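Local coordinates for McyG protein (Microcystis aeruginosa PCC 7806, PDB 4R0M) that probably activates phenylalanine or a related starter acid as an acyl-adenylate and loads it onto a carrier domain in microcystin synthesis, at residues S130-I135 with S154-R159. Sequence-based numbering, arbitrary orientation.
Sequences SDSELI and SVNELR
S130 and S154 pair as parallel strand ends, and V155 N donates to S130 O (3.0 Å). S154 CA lies 3.3 Å from the same oxygen in a CA-H...O contact, and the methyl CG2 of V155 comes within 3.5 Å of it. I135, where helix 135-144 begins, reaches across: with CG1 anti to its backbone N (chi1 -177°), CD1 arrives 3.5 Å from S154 N. Near the exposed S132, a water accepts from N156 N at 3.0 Å and makes a weak, longer link to S132 OG. A polar side chain caps or braces the backbone after each strand. S154 is the N-cap of helix 155-158, its OG accepting from E157 N at 3.1 Å, while D131 OD1 takes L134 N in an Asx motif; D131 OD2 is held by the backbone N atoms of A78 and K79. V155 CG1 lies over one face of the R159 guanidinium, toward its rim, and R159 forms salt bridges with D54 and D82. The arrangement is that of neighbouring C-terminal strand ends in a parallel alpha/beta sheet, here strands 128-130 and 152-154 of the adenylation domain, the latter at the sheet's edge.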
loop_
_atom_site.group_PDB
_atom_site.type_symbol
_atom_site.label_atom_id
_atom_site.label_comp_id
_atom_site.label_asym_id
_atom_site.label_seq_id
_atom_site.Cartn_x
_atom_site.Cartn_y
_atom_site.Cartn_z
ATOM N N SER A 130 -13.918 13.451 -9.473
ATOM C CA SER A 130 -14.165 12.112 -9.996
ATOM C C SER A 130 -13.832 12.025 -11.485
ATOM O O SER A 130 -13.339 12.992 -12.076
ATOM C CB SER A 130 -15.619 11.704 -9.742
ATOM O OG SER A 130 -15.803 10.321 -9.977
ATOM N N ASP A 131 -14.071 10.857 -12.078
ATOM C CA ASP A 131 -13.981 10.696 -13.527
ATOM C C ASP A 131 -15.385 10.553 -14.119
ATOM O O ASP A 131 -16.364 10.467 -13.375
ATOM C CB ASP A 131 -13.059 9.524 -13.916
ATOM C CG ASP A 131 -13.459 8.203 -13.266
ATOM O OD1 ASP A 131 -14.665 7.881 -13.227
ATOM O OD2 ASP A 131 -12.555 7.468 -12.809
ATOM N N SER A 132 -15.475 10.532 -15.447
ATOM C CA SER A 132 -16.764 10.501 -16.149
ATOM C C SER A 132 -17.578 9.223 -15.910
ATOM O O SER A 132 -18.806 9.237 -16.005
ATOM C CB SER A 132 -16.562 10.729 -17.647
ATOM O OG SER A 132 -15.971 11.993 -17.884
ATOM N N GLU A 133 -16.886 8.129 -15.602
ATOM C CA GLU A 133 -17.535 6.848 -15.336
ATOM C C GLU A 133 -18.233 6.825 -13.967
ATOM O O GLU A 133 -19.332 6.280 -13.835
ATOM C CB GLU A 133 -16.511 5.708 -15.437
ATOM C CG GLU A 133 -17.119 4.324 -15.633
ATOM C CD GLU A 133 -16.131 3.195 -15.375
ATOM O OE1 GLU A 133 -15.446 3.217 -14.327
ATOM O OE2 GLU A 133 -16.049 2.272 -16.216
ATOM N N LEU A 134 -17.599 7.432 -12.963
ATOM C CA LEU A 134 -18.058 7.345 -11.574
ATOM C C LEU A 134 -18.916 8.514 -11.101
ATOM O O LEU A 134 -19.590 8.405 -10.075
ATOM C CB LEU A 134 -16.863 7.190 -10.626
ATOM C CG LEU A 134 -16.044 5.899 -10.672
ATOM C CD1 LEU A 134 -14.696 6.130 -10.012
ATOM C CD2 LEU A 134 -16.780 4.744 -10.009
ATOM N N ILE A 135 -18.884 9.622 -11.841
ATOM C CA ILE A 135 -19.553 10.872 -11.445
ATOM C C ILE A 135 -21.002 10.675 -10.968
ATOM O O ILE A 135 -21.382 11.172 -9.903
ATOM C CB ILE A 135 -19.456 11.958 -12.560
ATOM C CG1 ILE A 135 -20.084 13.283 -12.116
ATOM C CG2 ILE A 135 -20.071 11.487 -13.875
ATOM C CD1 ILE A 135 -19.098 14.259 -11.511
ATOM N N SER A 154 -16.281 16.118 -12.553
ATOM C CA SER A 154 -15.359 15.294 -13.327
ATOM C C SER A 154 -14.132 16.096 -13.753
ATOM O O SER A 154 -14.212 17.313 -13.958
ATOM C CB SER A 154 -16.057 14.696 -14.551
ATOM O OG SER A 154 -16.343 15.696 -15.512
ATOM N N VAL A 155 -13.001 15.404 -13.882
ATOM C CA VAL A 155 -11.761 16.007 -14.369
ATOM C C VAL A 155 -11.948 16.552 -15.792
ATOM O O VAL A 155 -11.444 17.628 -16.120
ATOM C CB VAL A 155 -10.582 15.008 -14.308
ATOM C CG1 VAL A 155 -9.319 15.609 -14.910
ATOM C CG2 VAL A 155 -10.322 14.578 -12.873
ATOM N N ASN A 156 -12.695 15.816 -16.615
ATOM C CA ASN A 156 -12.982 16.223 -17.992
ATOM C C ASN A 156 -13.836 17.484 -18.126
ATOM O O ASN A 156 -13.763 18.174 -19.145
ATOM C CB ASN A 156 -13.597 15.066 -18.787
ATOM C CG ASN A 156 -12.557 14.068 -19.267
ATOM O OD1 ASN A 156 -12.789 12.858 -19.251
ATOM N ND2 ASN A 156 -11.401 14.570 -19.700
ATOM N N GLU A 157 -14.641 17.783 -17.110
ATOM C CA GLU A 157 -15.374 19.046 -17.079
ATOM C C GLU A 157 -14.434 20.200 -16.722
ATOM O O GLU A 157 -14.582 21.309 -17.239
ATOM C CB GLU A 157 -16.551 18.989 -16.104
ATOM C CG GLU A 157 -17.602 20.062 -16.363
ATOM C CD GLU A 157 -18.532 20.297 -15.185
ATOM O OE1 GLU A 157 -18.898 19.322 -14.494
ATOM O OE2 GLU A 157 -18.907 21.467 -14.954
ATOM N N LEU A 158 -13.470 19.928 -15.841
ATOM C CA LEU A 158 -12.453 20.912 -15.458
ATOM C C LEU A 158 -11.485 21.187 -16.604
ATOM O O LEU A 158 -10.921 22.277 -16.697
ATOM C CB LEU A 158 -11.672 20.448 -14.224
ATOM C CG LEU A 158 -12.411 20.228 -12.900
ATOM C CD1 LEU A 158 -11.537 19.424 -11.956
ATOM C CD2 LEU A 158 -12.828 21.537 -12.249
ATOM N N ARG A 159 -11.299 20.189 -17.466
ATOM C CA ARG A 159 -10.470 20.321 -18.662
ATOM C C ARG A 159 -11.111 21.229 -19.719
ATOM O O ARG A 159 -10.431 21.702 -20.631
ATOM C CB ARG A 159 -10.178 18.945 -19.269
ATOM C CG ARG A 159 -9.121 18.138 -18.532
ATOM C CD ARG A 159 -8.640 16.968 -19.375
ATOM N NE ARG A 159 -7.509 16.276 -18.760
ATOM C CZ ARG A 159 -7.573 15.074 -18.190
ATOM N NH1 ARG A 159 -8.718 14.405 -18.152
ATOM N NH2 ARG A 159 -6.484 14.535 -17.659
HETATM O O HOH W 1 -13.329 13.011 -15.930
#